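Local coordinates for protein paenibacillus xanthan lyase (Paenibacillus, PDB 6F2P) that probably cleaves the polysaccharide xanthan as a lyase, with the helical and beta-sandwich domains of polysaccharide lyase family 8 and several bound calcium ions, at residues V669-S674 / V708-T713. Sequence-based numbering, arbitrary orientation.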
ATOM      1  N   VAL A 669      13.919 -18.523  -0.544  1.00 13.53           N
ATOM      2  CA  VAL A 669      15.104 -17.825  -1.040  1.00 14.70           C
ATOM      3  C   VAL A 669      15.885 -17.247   0.141  1.00 17.88           C
ATOM      4  O   VAL A 669      15.296 -16.719   1.085  1.00 20.88           O
ATOM      5  CB  VAL A 669      14.752 -16.706  -2.054  1.00 18.55           C
ATOM      6  CG1 VAL A 669      13.893 -15.642  -1.407  1.00 13.20           C
ATOM      7  CG2 VAL A 669      16.023 -16.078  -2.639  1.00 16.16           C
ATOM      8  N   GLY A 670      17.210 -17.353   0.095  1.00 13.63           N
ATOM      9  CA  GLY A 670      18.017 -16.956   1.230  1.00 16.60           C
ATOM     10  C   GLY A 670      17.649 -17.834   2.418  1.00 17.50           C
ATOM     11  O   GLY A 670      17.590 -19.054   2.296  1.00 18.09           O
ATOM     12  N   LEU A 671      17.395 -17.211   3.564  1.00 19.18           N
ATOM     13  CA  LEU A 671      16.986 -17.936   4.763  1.00 19.50           C
ATOM     14  C   LEU A 671      15.472 -18.016   4.876  1.00 19.83           C
ATOM     15  O   LEU A 671      14.946 -18.686   5.759  1.00 20.19           O
ATOM     16  CB  LEU A 671      17.541 -17.248   6.014  1.00 17.08           C
ATOM     17  CG  LEU A 671      19.057 -17.019   6.021  1.00 18.45           C
ATOM     18  CD1 LEU A 671      19.499 -16.388   7.314  1.00 15.76           C
ATOM     19  CD2 LEU A 671      19.818 -18.317   5.769  1.00 12.47           C
ATOM     20  N   VAL A 672      14.772 -17.334   3.979  1.00 21.10           N
ATOM     21  CA  VAL A 672      13.354 -17.085   4.177  1.00 15.04           C
ATOM     22  C   VAL A 672      12.453 -17.943   3.299  1.00 17.86           C
ATOM     23  O   VAL A 672      12.686 -18.112   2.099  1.00 18.26           O
ATOM     24  CB  VAL A 672      13.015 -15.595   3.962  1.00 13.63           C
ATOM     25  CG1 VAL A 672      11.567 -15.314   4.342  1.00 13.36           C
ATOM     26  CG2 VAL A 672      13.955 -14.716   4.769  1.00 11.96           C
ATOM     27  N   THR A 673      11.416 -18.486   3.919  1.00 18.04           N
ATOM     28  CA  THR A 673      10.389 -19.208   3.199  1.00 18.37           C
ATOM     29  C   THR A 673       9.063 -18.503   3.438  1.00 23.03           C
ATOM     30  O   THR A 673       8.758 -18.122   4.572  1.00 24.28           O
ATOM     31  CB  THR A 673      10.290 -20.680   3.669  1.00 21.63           C
ATOM     32  OG1 THR A 673      11.515 -21.373   3.374  1.00 23.85           O
ATOM     33  CG2 THR A 673       9.137 -21.385   2.978  1.00 14.34           C
ATOM     34  N   SER A 674       8.296 -18.302   2.367  1.00 19.03           N
ATOM     35  CA  SER A 674       6.939 -17.771   2.468  1.00 16.32           C
ATOM     36  C   SER A 674       5.983 -18.650   1.688  1.00 17.73           C
ATOM     37  O   SER A 674       6.326 -19.159   0.620  1.00 17.20           O
ATOM     38  CB  SER A 674       6.857 -16.337   1.941  1.00 20.85           C
ATOM     39  OG  SER A 674       5.508 -15.891   1.893  1.00 17.18           O
ATOM     40  N   VAL A 708      12.220 -18.733   8.911  1.00 22.77           N
ATOM     41  CA  VAL A 708      13.558 -18.187   8.750  1.00 20.93           C
ATOM     42  C   VAL A 708      14.590 -19.225   9.179  1.00 22.79           C
ATOM     43  O   VAL A 708      14.616 -19.651  10.329  1.00 27.05           O
ATOM     44  CB  VAL A 708      13.751 -16.879   9.529  1.00 21.09           C
ATOM     45  CG1 VAL A 708      15.176 -16.392   9.400  1.00 19.86           C
ATOM     46  CG2 VAL A 708      12.795 -15.829   9.023  1.00 19.79           C
ATOM     47  N   ASN A 709      15.435 -19.623   8.234  1.00 25.46           N
ATOM     48  CA  ASN A 709      16.367 -20.727   8.409  1.00 20.85           C
ATOM     49  C   ASN A 709      17.539 -20.377   9.323  1.00 25.66           C
ATOM     50  O   ASN A 709      18.697 -20.380   8.898  1.00 25.13           O
ATOM     51  CB  ASN A 709      16.880 -21.183   7.042  1.00 19.68           C
ATOM     52  CG  ASN A 709      17.419 -22.594   7.067  1.00 21.71           C
ATOM     53  OD1 ASN A 709      17.435 -23.232   8.109  1.00 27.69           O
ATOM     54  ND2 ASN A 709      17.854 -23.095   5.915  1.00 23.75           N
ATOM     55  N   LYS A 710      17.227 -20.076  10.579  1.00 25.39           N
ATOM     56  CA  LYS A 710      18.243 -19.757  11.576  1.00 21.73           C
ATOM     57  C   LYS A 710      17.673 -19.917  12.974  1.00 24.54           C
ATOM     58  O   LYS A 710      16.485 -19.687  13.206  1.00 27.98           O
ATOM     59  CB  LYS A 710      18.774 -18.337  11.399  1.00 18.28           C
ATOM     60  CG  LYS A 710      20.051 -18.100  12.147  1.00 20.11           C
ATOM     61  CD  LYS A 710      20.480 -16.650  12.144  1.00 26.77           C
ATOM     62  CE  LYS A 710      21.973 -16.554  11.887  1.00 38.32           C
ATOM     63  NZ  LYS A 710      22.297 -16.944  10.472  1.00 34.35           N
ATOM     64  N   SER A 711      18.532 -20.310  13.904  1.00 25.22           N
ATOM     65  CA  SER A 711      18.122 -20.575  15.272  1.00 22.62           C
ATOM     66  C   SER A 711      18.037 -19.287  16.074  1.00 19.90           C
ATOM     67  O   SER A 711      18.952 -18.467  16.036  1.00 19.37           O
ATOM     68  CB  SER A 711      19.119 -21.530  15.932  1.00 19.54           C
ATOM     69  OG  SER A 711      18.704 -21.865  17.243  1.00 38.01           O
ATOM     70  N   ALA A 712      16.935 -19.112  16.795  1.00 19.05           N
ATOM     71  CA  ALA A 712      16.812 -18.006  17.738  1.00 22.46           C
ATOM     72  C   ALA A 712      16.625 -18.533  19.159  1.00 25.14           C
ATOM     73  O   ALA A 712      16.221 -19.678  19.362  1.00 30.27           O
ATOM     74  CB  ALA A 712      15.668 -17.095  17.353  1.00 21.09           C
ATOM     75  N   THR A 713      16.920 -17.690  20.140  1.00 25.93           N
ATOM     76  CA  THR A 713      16.868 -18.095  21.537  1.00 26.37           C
ATOM     77  C   THR A 713      15.532 -17.720  22.163  1.00 28.41           C
ATOM     78  O   THR A 713      15.080 -18.350  23.115  1.00 29.36           O
ATOM     79  CB  THR A 713      17.991 -17.433  22.336  1.00 24.53           C
ATOM     80  OG1 THR A 713      17.830 -16.010  22.291  1.00 23.41           O
ATOM     81  CG2 THR A 713      19.332 -17.806  21.746  1.00 22.65           C
TER
HETATM   82  O   HOH W   1      17.143 -21.506   3.491  1.00 25.28           O
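Leu671 and Asn709 meet where a beta hairpin passes the end of a neighbouring strand, and one backbone hydrogen bond joins them: Asn709 N donates a hydrogen bond to Leu671 O at 2.7 Å. The CA of Val708 makes a CH-O contact with that same oxygen. Leu671 occupies the second corner of a type II' turn from Val669 to Val672; Gly670, with positive phi, takes the first. The backbone itself brings Leu671 CB to 4.1 Å from Asn709 CB. The same CB lies 4.2 Å from Val708 CG1. Beyond it, CG is anti to the carbonyl carbon (chi1 -54°), and CD2 comes to 3.9 Å from Asn709 O. CD1 approaches the end of Lys710, whose NZ also forms a weak, long ion pair with Glu684. Asn709 is the centre of an inverse gamma turn, closed by Lys710 N bonding to Val708 O. Its CB rests 3.4 Å from Leu671 O. Its CG stands anti to the backbone N (chi1 -159°), and ND2 meets the hairpin only through a water, which accepts from Asn709 ND2 and donates to Gly670 O. Val672 and Val708 form an antiparallel non-hydrogen-bonded pair, CA to CA 4.7 Å, with both side chains on one face of the sheet; Val672 packs there on Ile659 of strand 656-661. In the C-terminal beta-sandwich, strand 672-674 thus lies between strands 667-669 and 703-708, and beyond Val708 the chain stays beside Met731 and Tyr727, through backbone bonds of Lys710 and Ala712, before reaching strand 714-718 of the other sheet.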